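Local coordinates for Non-ribosomal peptide synthetase (Methanobrevibacter ruminantium, PDB 6VTJ), which probably releases a finished peptide from its carrier domain by NAD(P)H-dependent reduction of the thioester on the 4'-phosphopantetheine arm, at residues Ile140-Glu145 / Tyr368-Ile373; Ser323-Gly328 / Met363-Tyr368; Phe386-Asn391 / Phe467-Ala472. All coordinates share one frame; numbering follows the deposited sequence.

Contact 1 (Ile140-Glu145 / Tyr368-Ile373); sequences IHILYE and YVAKGI
The methyl of Ala370 meets the first turn of the 140-145 segment almost at backbone level: its CB lies 3.4 Å from the carbonyl O of His141 and 3.6 Å from the backbone N of Ile142. With a methyl as the whole side chain, the helices come close, their segment axes 8.4 Å apart at an angle of 63°, and the CA atoms of Ile142 and Ala370 only 4.7 Å apart. Two longer side chains extend the contact on the 140-145 side. Ile142 carries CG1 anti to its carbonyl carbon and runs on extended (chi2 176°), which takes CD1 to the CD1 of Ile373 at 3.9 Å, the two isoleucines crossing at about a right angle. Glu145 touches both Ala370 and Lys371. Its CG packs on the Ala370 methyl, and a bend at chi2 (-63°) then turns the carboxylate across the aliphatic part of Lys371, where Glu145 OE1 lies 3.2 Å from Lys371 CG. The charged ends themselves stay apart, Glu145 OE1 to Lys371 NZ being 4.8 Å, a spacing at which any attraction would probably be diffuse rather than a directed bond. The Lys371 chain is extended beyond CG and makes a cation-pi contact with Tyr368 of its own helix. His141 contributes its backbone and CB; its ring leads away, with ND1 hydrogen-bonded to Phe137 O and NE2 to Arg324 NH1, which fixes the imidazole at both nitrogens. Farther out, Ile140 and Leu143 pack on helix 166-177, while Val369 and Ile373 rest on strand 313-322. The contact thus joins helix 137-149, which follows the first strand of the Rossmann-like sheet, to helix 366-376, which follows strand 360-365 of that same sheet.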
loop_
_atom_site.group_PDB
_atom_site.type_symbol
_atom_site.label_atom_id
_atom_site.label_comp_id
_atom_site.label_asym_id
_atom_site.label_seq_id
_atom_site.Cartn_x
_atom_site.Cartn_y
_atom_site.Cartn_z
ATOM N N ILE A 140 12.367 7.364 0.741
ATOM C CA ILE A 140 13.467 8.090 0.110
ATOM C C ILE A 140 13.027 9.488 -0.284
ATOM O O ILE A 140 13.807 10.449 -0.211
ATOM C CB ILE A 140 14.008 7.294 -1.102
ATOM C CG1 ILE A 140 15.358 7.833 -1.536
ATOM C CG2 ILE A 140 13.048 7.309 -2.297
ATOM C CD1 ILE A 140 16.390 7.745 -0.469
ATOM N N HIS A 141 11.773 9.638 -0.683
ATOM C CA HIS A 141 11.315 10.952 -1.096
ATOM C C HIS A 141 10.946 11.826 0.083
ATOM O O HIS A 141 11.083 13.050 -0.002
ATOM C CB HIS A 141 10.156 10.787 -2.062
ATOM C CG HIS A 141 10.601 10.357 -3.421
ATOM N ND1 HIS A 141 10.579 9.041 -3.828
ATOM C CD2 HIS A 141 11.141 11.063 -4.444
ATOM C CE1 HIS A 141 11.048 8.960 -5.064
ATOM N NE2 HIS A 141 11.411 10.171 -5.453
ATOM N N ILE A 142 10.497 11.225 1.192
ATOM C CA ILE A 142 10.405 11.982 2.440
ATOM C C ILE A 142 11.784 12.507 2.838
ATOM O O ILE A 142 11.926 13.657 3.256
ATOM C CB ILE A 142 9.786 11.134 3.565
ATOM C CG1 ILE A 142 8.314 10.799 3.255
ATOM C CG2 ILE A 142 9.956 11.851 4.920
ATOM C CD1 ILE A 142 7.632 9.874 4.270
ATOM N N LEU A 143 12.823 11.676 2.707
ATOM C CA LEU A 143 14.166 12.133 3.054
ATOM C C LEU A 143 14.613 13.252 2.117
ATOM O O LEU A 143 15.180 14.268 2.553
ATOM C CB LEU A 143 15.141 10.957 3.004
ATOM C CG LEU A 143 16.638 11.267 2.930
ATOM C CD1 LEU A 143 17.056 11.997 4.190
ATOM C CD2 LEU A 143 17.445 9.991 2.767
ATOM N N TYR A 144 14.379 13.072 0.823
ATOM C CA TYR A 144 14.654 14.123 -0.152
ATOM C C TYR A 144 13.998 15.444 0.239
ATOM O O TYR A 144 14.672 16.473 0.363
ATOM C CB TYR A 144 14.169 13.677 -1.522
ATOM C CG TYR A 144 14.486 14.651 -2.626
ATOM C CD1 TYR A 144 15.778 14.759 -3.124
ATOM C CD2 TYR A 144 13.497 15.455 -3.175
ATOM C CE1 TYR A 144 16.082 15.639 -4.128
ATOM C CE2 TYR A 144 13.789 16.337 -4.187
ATOM C CZ TYR A 144 15.087 16.424 -4.665
ATOM O OH TYR A 144 15.404 17.308 -5.673
ATOM N N GLU A 145 12.679 15.432 0.462
ATOM C CA GLU A 145 11.993 16.681 0.776
ATOM C C GLU A 145 12.441 17.251 2.112
ATOM O O GLU A 145 12.452 18.477 2.290
ATOM C CB GLU A 145 10.475 16.493 0.784
ATOM C CG GLU A 145 9.872 16.142 -0.563
ATOM C CD GLU A 145 10.051 17.232 -1.625
ATOM O OE1 GLU A 145 10.088 18.441 -1.270
ATOM O OE2 GLU A 145 10.147 16.862 -2.823
ATOM N N TYR A 368 5.109 14.967 -4.333
ATOM C CA TYR A 368 4.094 15.738 -3.643
ATOM C C TYR A 368 3.499 14.986 -2.453
ATOM O O TYR A 368 3.130 15.631 -1.466
ATOM C CB TYR A 368 3.036 16.195 -4.646
ATOM C CG TYR A 368 3.537 17.408 -5.388
ATOM C CD1 TYR A 368 4.471 17.279 -6.408
ATOM C CD2 TYR A 368 3.110 18.691 -5.045
ATOM C CE1 TYR A 368 4.947 18.380 -7.072
ATOM C CE2 TYR A 368 3.588 19.805 -5.708
ATOM C CZ TYR A 368 4.504 19.645 -6.714
ATOM O OH TYR A 368 4.980 20.747 -7.369
ATOM N N VAL A 369 3.444 13.642 -2.480
ATOM C CA VAL A 369 3.069 12.920 -1.264
ATOM C C VAL A 369 4.027 13.271 -0.139
ATOM O O VAL A 369 3.607 13.566 0.987
ATOM C CB VAL A 369 3.035 11.400 -1.491
ATOM C CG1 VAL A 369 2.728 10.698 -0.179
ATOM C CG2 VAL A 369 1.994 11.037 -2.521
ATOM N N ALA A 370 5.334 13.252 -0.429
ATOM C CA ALA A 370 6.311 13.529 0.629
ATOM C C ALA A 370 6.216 14.977 1.127
ATOM O O ALA A 370 6.286 15.230 2.345
ATOM C CB ALA A 370 7.725 13.218 0.130
ATOM N N LYS A 371 6.062 15.937 0.209
ATOM C CA LYS A 371 5.825 17.319 0.633
ATOM C C LYS A 371 4.600 17.426 1.536
ATOM O O LYS A 371 4.630 18.123 2.555
ATOM C CB LYS A 371 5.643 18.234 -0.576
ATOM C CG LYS A 371 6.885 18.458 -1.407
ATOM C CD LYS A 371 6.626 19.541 -2.430
ATOM C CE LYS A 371 7.552 19.431 -3.624
ATOM N NZ LYS A 371 7.279 20.548 -4.586
ATOM N N GLY A 372 3.510 16.754 1.174
ATOM C CA GLY A 372 2.305 16.835 1.976
ATOM C C GLY A 372 2.439 16.166 3.329
ATOM O O GLY A 372 1.815 16.604 4.303
ATOM N N ILE A 373 3.243 15.101 3.412
ATOM C CA ILE A 373 3.486 14.457 4.702
ATOM C C ILE A 373 4.242 15.405 5.613
ATOM O O ILE A 373 3.901 15.580 6.790
ATOM C CB ILE A 373 4.240 13.132 4.508
ATOM C CG1 ILE A 373 3.266 12.057 4.025
ATOM C CG2 ILE A 373 4.926 12.693 5.796
ATOM C CD1 ILE A 373 3.957 10.900 3.340
#

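Contact 2 (Ser323-Gly328 / Met363-Tyr368); sequences SRYSDG and MSQIDY
Gln365, at the end of strand 360-365, sets its CB 3.5 Å from Ser323 O and occupies the N-cap position of helix 366-376, so this is a strand-to-helix junction of the Rossmann-like sheet meeting the loop that leaves neighbouring strand 313-322. Its side chain runs beside that of Tyr325, pointing the same way, with the amide plane standing steeply to the ring; the amide is held by Pro470 through NE2. Ile366 follows and offers a single branch, CG2, which packs on CG of Arg324 at 3.6 Å. The guanidinium lies beyond, gripping Asp327 side-on through NE and NH2, one nitrogen to each carboxylate oxygen.

Asp367 carries the polar part of the contact. With CG placed between its backbone N and carbonyl carbon (chi1 42°), the carboxylate faces the start of the loop's turn: Tyr325 N gives a nearly straight bond to Asp367 OD1 (2.9 Å, 170°), met on the syn side but 24° out of the carboxylate plane, while Ser326 N reaches Asp367 OD2 in a weak bond of 3.4 Å. With an alanine here, the Tyr325 and Ser326 amides would probably be left without their acceptor, and the turn could drift from the helix start. Tyr368 completes the junction, its CE1 lying 3.9 Å from CB of Tyr325.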
loop_
_atom_site.group_PDB
_atom_site.type_symbol
_atom_site.label_atom_id
_atom_site.label_comp_id
_atom_site.label_asym_id
_atom_site.label_seq_id
_atom_site.Cartn_x
_atom_site.Cartn_y
_atom_site.Cartn_z
ATOM N N SER A 323 4.513 8.011 -9.840
ATOM C CA SER A 323 5.812 8.561 -10.214
ATOM C C SER A 323 5.902 10.057 -9.944
ATOM O O SER A 323 4.894 10.779 -9.935
ATOM C CB SER A 323 6.072 8.305 -11.698
ATOM O OG SER A 323 5.660 6.999 -12.022
ATOM N N ARG A 324 7.142 10.518 -9.753
ATOM C CA ARG A 324 7.408 11.931 -9.499
ATOM C C ARG A 324 6.751 12.809 -10.548
ATOM O O ARG A 324 6.761 12.501 -11.748
ATOM C CB ARG A 324 8.912 12.221 -9.479
ATOM C CG ARG A 324 9.621 11.685 -8.258
ATOM C CD ARG A 324 10.922 12.410 -7.988
ATOM N NE ARG A 324 11.955 12.148 -8.996
ATOM C CZ ARG A 324 13.043 11.411 -8.784
ATOM N NH1 ARG A 324 13.228 10.837 -7.604
ATOM N NH2 ARG A 324 13.948 11.238 -9.749
ATOM N N TYR A 325 6.174 13.909 -10.074
ATOM C CA TYR A 325 5.641 14.920 -10.977
ATOM C C TYR A 325 6.744 15.556 -11.815
ATOM O O TYR A 325 6.552 15.834 -13.012
ATOM C CB TYR A 325 4.905 15.988 -10.170
ATOM C CG TYR A 325 4.253 17.038 -11.037
ATOM C CD1 TYR A 325 3.130 16.732 -11.798
ATOM C CD2 TYR A 325 4.758 18.332 -11.104
ATOM C CE1 TYR A 325 2.520 17.702 -12.609
ATOM C CE2 TYR A 325 4.152 19.308 -11.907
ATOM C CZ TYR A 325 3.038 18.990 -12.648
ATOM O OH TYR A 325 2.436 19.952 -13.434
ATOM N N SER A 326 7.918 15.766 -11.212
ATOM C CA SER A 326 8.958 16.544 -11.876
ATOM C C SER A 326 9.499 15.817 -13.094
ATOM O O SER A 326 9.617 16.405 -14.169
ATOM C CB SER A 326 10.090 16.863 -10.897
ATOM O OG SER A 326 10.656 15.680 -10.337
ATOM N N ASP A 327 9.807 14.530 -12.956
ATOM C CA ASP A 327 10.520 13.822 -14.015
ATOM C C ASP A 327 9.987 12.428 -14.319
ATOM O O ASP A 327 10.619 11.709 -15.108
ATOM C CB ASP A 327 12.012 13.708 -13.656
ATOM C CG ASP A 327 12.249 13.003 -12.319
ATOM O OD1 ASP A 327 11.294 12.423 -11.718
ATOM O OD2 ASP A 327 13.414 13.045 -11.854
ATOM N N GLY A 328 8.888 12.001 -13.694
ATOM C CA GLY A 328 8.270 10.728 -14.032
ATOM C C GLY A 328 8.931 9.499 -13.449
ATOM O O GLY A 328 8.567 8.377 -13.832
ATOM N N MET A 363 -3.812 10.088 -8.727
ATOM C CA MET A 363 -2.409 9.887 -9.078
ATOM C C MET A 363 -1.611 10.754 -8.110
ATOM O O MET A 363 -1.344 11.932 -8.359
ATOM C CB MET A 363 -2.142 10.212 -10.528
ATOM C CG MET A 363 -3.071 9.446 -11.472
ATOM S SD MET A 363 -2.613 7.721 -11.702
ATOM C CE MET A 363 -1.109 7.895 -12.669
ATOM N N SER A 364 -1.255 10.160 -6.979
ATOM C CA SER A 364 -0.560 10.880 -5.914
ATOM C C SER A 364 0.935 10.829 -6.204
ATOM O O SER A 364 1.621 9.872 -5.843
ATOM C CB SER A 364 -0.907 10.263 -4.565
ATOM O OG SER A 364 -2.294 10.415 -4.286
ATOM N N GLN A 365 1.435 11.876 -6.871
ATOM C CA GLN A 365 2.838 11.943 -7.269
ATOM C C GLN A 365 3.743 11.940 -6.038
ATOM O O GLN A 365 3.580 12.770 -5.133
ATOM C CB GLN A 365 3.076 13.201 -8.107
ATOM C CG GLN A 365 2.114 13.344 -9.321
ATOM C CD GLN A 365 0.897 14.235 -9.038
ATOM O OE1 GLN A 365 0.554 14.498 -7.883
ATOM N NE2 GLN A 365 0.262 14.726 -10.103
ATOM N N ILE A 366 4.717 11.017 -6.025
ATOM C CA ILE A 366 5.453 10.673 -4.802
ATOM C C ILE A 366 6.191 11.877 -4.214
ATOM O O ILE A 366 6.357 11.974 -2.979
ATOM C CB ILE A 366 6.410 9.492 -5.080
ATOM C CG1 ILE A 366 6.917 8.857 -3.783
ATOM C CG2 ILE A 366 7.598 9.959 -5.865
ATOM C CD1 ILE A 366 5.878 8.186 -2.939
ATOM N N ASP A 367 6.649 12.806 -5.061
ATOM C CA ASP A 367 7.328 13.979 -4.512
ATOM C C ASP A 367 6.330 14.884 -3.805
ATOM O O ASP A 367 6.625 15.440 -2.741
ATOM C CB ASP A 367 8.123 14.742 -5.598
ATOM C CG ASP A 367 7.390 14.881 -6.942
ATOM O OD1 ASP A 367 6.318 14.275 -7.162
ATOM O OD2 ASP A 367 7.923 15.600 -7.819
ATOM N N TYR A 368 5.109 14.967 -4.333
ATOM C CA TYR A 368 4.094 15.738 -3.643
ATOM C C TYR A 368 3.499 14.986 -2.453
ATOM O O TYR A 368 3.130 15.631 -1.466
ATOM C CB TYR A 368 3.036 16.195 -4.646
ATOM C CG TYR A 368 3.537 17.408 -5.388
ATOM C CD1 TYR A 368 4.471 17.279 -6.408
ATOM C CD2 TYR A 368 3.110 18.691 -5.045
ATOM C CE1 TYR A 368 4.947 18.380 -7.072
ATOM C CE2 TYR A 368 3.588 19.805 -5.708
ATOM C CZ TYR A 368 4.504 19.645 -6.714
ATOM O OH TYR A 368 4.980 20.747 -7.369
#

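Contact 3 (Phe386-Asn391 / Phe467-Ala472); sequences FHCMNN and FDWPEA
Trp469 CG stands anti to its carbonyl carbon and the indole is turned nearly perpendicular to that arm (chi2 94°), which lays one ring face against the backbone of Met389 and Asn390. Asn390 CA sits over the five-membered ring of Trp469, 3.5 Å from its centroid and 17° off the normal, a CH-pi contact. Phe467 CE1 approaches the opposite face, so the indole is held between this backbone and a residue of its own segment. Cys388 comes at the edge of the six-membered ring instead, with Cys388 SG 3.9 Å from Trp469 CZ2.

Asn390, with CG anti to its backbone N (chi1 -161°), carries its amide past Trp469 CB, and Asn390 ND2 bonds to Pro470 O at 2.9 Å. A water connects the segments on the other flank, donating to Asn391 OD1 and accepting from Trp469 N, 2.8 Å from each. The loop before helix 474-485 is therefore fastened to residues 389-391, which follow strand 385-388, by one aromatic face and by polar links beside it. With most of these residues buried, the bonds to Pro470 O and Trp469 N satisfy backbone groups that lie in no strand or helix.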
loop_
_atom_site.group_PDB
_atom_site.type_symbol
_atom_site.label_atom_id
_atom_site.label_comp_id
_atom_site.label_asym_id
_atom_site.label_seq_id
_atom_site.Cartn_x
_atom_site.Cartn_y
_atom_site.Cartn_z
ATOM N N PHE A 386 -5.387 12.421 8.388
ATOM C CA PHE A 386 -5.470 13.127 7.120
ATOM C C PHE A 386 -5.602 12.140 5.968
ATOM O O PHE A 386 -5.182 10.980 6.071
ATOM C CB PHE A 386 -4.258 14.009 6.913
ATOM C CG PHE A 386 -4.027 14.972 8.030
ATOM C CD1 PHE A 386 -4.660 16.206 8.039
ATOM C CD2 PHE A 386 -3.182 14.645 9.072
ATOM C CE1 PHE A 386 -4.445 17.090 9.073
ATOM C CE2 PHE A 386 -2.973 15.529 10.121
ATOM C CZ PHE A 386 -3.601 16.747 10.115
ATOM N N HIS A 387 -6.225 12.616 4.887
ATOM C CA HIS A 387 -6.393 11.896 3.628
ATOM C C HIS A 387 -5.520 12.586 2.581
ATOM O O HIS A 387 -5.969 13.468 1.843
ATOM C CB HIS A 387 -7.855 11.856 3.238
ATOM C CG HIS A 387 -8.674 10.986 4.142
ATOM N ND1 HIS A 387 -10.040 10.853 4.023
ATOM C CD2 HIS A 387 -8.307 10.194 5.177
ATOM C CE1 HIS A 387 -10.478 10.018 4.948
ATOM N NE2 HIS A 387 -9.447 9.606 5.663
ATOM N N CYS A 388 -4.257 12.171 2.522
ATOM C CA CYS A 388 -3.241 12.893 1.771
ATOM C C CYS A 388 -3.084 12.222 0.406
ATOM O O CYS A 388 -2.219 11.369 0.211
ATOM C CB CYS A 388 -1.941 12.919 2.564
ATOM S SG CYS A 388 -0.620 13.895 1.819
ATOM N N MET A 389 -3.924 12.625 -0.542
ATOM C CA MET A 389 -3.924 12.075 -1.884
ATOM C C MET A 389 -4.411 13.132 -2.862
ATOM O O MET A 389 -5.191 14.023 -2.506
ATOM C CB MET A 389 -4.797 10.814 -1.985
ATOM C CG MET A 389 -6.199 10.950 -1.400
ATOM S SD MET A 389 -6.923 9.317 -1.038
ATOM C CE MET A 389 -7.351 8.748 -2.687
ATOM N N ASN A 390 -3.943 13.008 -4.106
ATOM C CA ASN A 390 -4.275 13.939 -5.176
ATOM C C ASN A 390 -5.780 14.022 -5.407
ATOM O O ASN A 390 -6.401 13.045 -5.836
ATOM C CB ASN A 390 -3.558 13.525 -6.454
ATOM C CG ASN A 390 -3.477 14.651 -7.451
ATOM O OD1 ASN A 390 -4.413 15.414 -7.588
ATOM N ND2 ASN A 390 -2.347 14.769 -8.140
ATOM N N ASN A 391 -6.382 15.171 -5.112
ATOM C CA ASN A 391 -7.829 15.289 -5.193
ATOM C C ASN A 391 -8.335 15.477 -6.621
ATOM O O ASN A 391 -9.546 15.392 -6.846
ATOM C CB ASN A 391 -8.328 16.431 -4.291
ATOM C CG ASN A 391 -7.771 17.783 -4.685
ATOM O OD1 ASN A 391 -6.563 17.994 -4.689
ATOM N ND2 ASN A 391 -8.658 18.720 -4.969
ATOM N N PHE A 467 -0.201 24.215 0.043
ATOM C CA PHE A 467 -0.021 23.024 -0.782
ATOM C C PHE A 467 -1.286 22.797 -1.601
ATOM O O PHE A 467 -2.377 22.656 -1.034
ATOM C CB PHE A 467 0.292 21.812 0.105
ATOM C CG PHE A 467 0.416 20.510 -0.640
ATOM C CD1 PHE A 467 -0.695 19.891 -1.188
ATOM C CD2 PHE A 467 1.654 19.888 -0.765
ATOM C CE1 PHE A 467 -0.576 18.700 -1.881
ATOM C CE2 PHE A 467 1.780 18.685 -1.463
ATOM C CZ PHE A 467 0.669 18.093 -2.020
ATOM N N ASP A 468 -1.140 22.744 -2.925
ATOM C CA ASP A 468 -2.185 22.272 -3.825
ATOM C C ASP A 468 -1.640 21.080 -4.610
ATOM O O ASP A 468 -0.438 21.012 -4.900
ATOM C CB ASP A 468 -2.647 23.367 -4.808
ATOM C CG ASP A 468 -3.651 24.346 -4.200
ATOM O OD1 ASP A 468 -3.907 24.291 -3.000
ATOM O OD2 ASP A 468 -4.212 25.186 -4.947
ATOM N N TRP A 469 -2.526 20.124 -4.959
ATOM C CA TRP A 469 -2.007 18.989 -5.730
ATOM C C TRP A 469 -1.874 19.357 -7.212
ATOM O O TRP A 469 -2.771 19.979 -7.776
ATOM C CB TRP A 469 -2.918 17.772 -5.595
ATOM C CG TRP A 469 -2.823 17.036 -4.266
ATOM C CD1 TRP A 469 -3.613 17.228 -3.164
ATOM C CD2 TRP A 469 -1.893 16.007 -3.917
ATOM N NE1 TRP A 469 -3.230 16.378 -2.156
ATOM C CE2 TRP A 469 -2.186 15.604 -2.604
ATOM C CE3 TRP A 469 -0.849 15.369 -4.597
ATOM C CZ2 TRP A 469 -1.461 14.600 -1.952
ATOM C CZ3 TRP A 469 -0.125 14.375 -3.942
ATOM C CH2 TRP A 469 -0.440 14.003 -2.636
ATOM N N PRO A 470 -0.780 18.972 -7.876
ATOM C CA PRO A 470 -0.692 19.202 -9.318
ATOM C C PRO A 470 -1.536 18.200 -10.073
ATOM O O PRO A 470 -1.585 17.017 -9.730
ATOM C CB PRO A 470 0.796 18.999 -9.629
ATOM C CG PRO A 470 1.288 18.104 -8.589
ATOM C CD PRO A 470 0.450 18.353 -7.340
ATOM N N GLU A 471 -2.172 18.673 -11.136
ATOM C CA GLU A 471 -3.022 17.808 -11.938
ATOM C C GLU A 471 -2.192 16.740 -12.635
ATOM O O GLU A 471 -1.091 17.000 -13.125
ATOM C CB GLU A 471 -3.776 18.632 -12.972
ATOM C CG GLU A 471 -4.782 19.563 -12.349
ATOM C CD GLU A 471 -6.098 19.588 -13.093
ATOM O OE1 GLU A 471 -7.105 19.090 -12.528
ATOM O OE2 GLU A 471 -6.118 20.110 -14.241
ATOM N N ALA A 472 -2.722 15.523 -12.668
ATOM C CA ALA A 472 -2.116 14.446 -13.449
ATOM C C ALA A 472 -2.605 14.567 -14.890
ATOM O O ALA A 472 -3.399 13.764 -15.384
ATOM C CB ALA A 472 -2.452 13.082 -12.856
HETATM O O HOH W 1 -5.189 20.371 -4.100
#

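In the fold
Contacts 1 and 2 share Tyr368 and helix 366-376, with centres 10 Å apart; His141 NE2 and Arg324 NH1, 2.9 Å apart in a probable hydrogen bond, tie them directly. Contact 3 lies 11 Å from contact 2, centre to centre, and meets it at the end of strand 360-365: Gln365 NE2 is 3.0 Å from Pro470 O, and Met363 O is 3.0 Å from Asn390 ND2. Contact 1 reaches contact 3 by packing, Tyr368 CB lying 3.7 Å from Trp469 CZ3. All three border helix 366-376: contact 2 at its N-terminal end, contact 1 further along, contact 3 against Tyr368. The 4'-phosphopantetheine is near but separate, about 11 Å from the Ile366 side chain and about 13 Å from that of Met389.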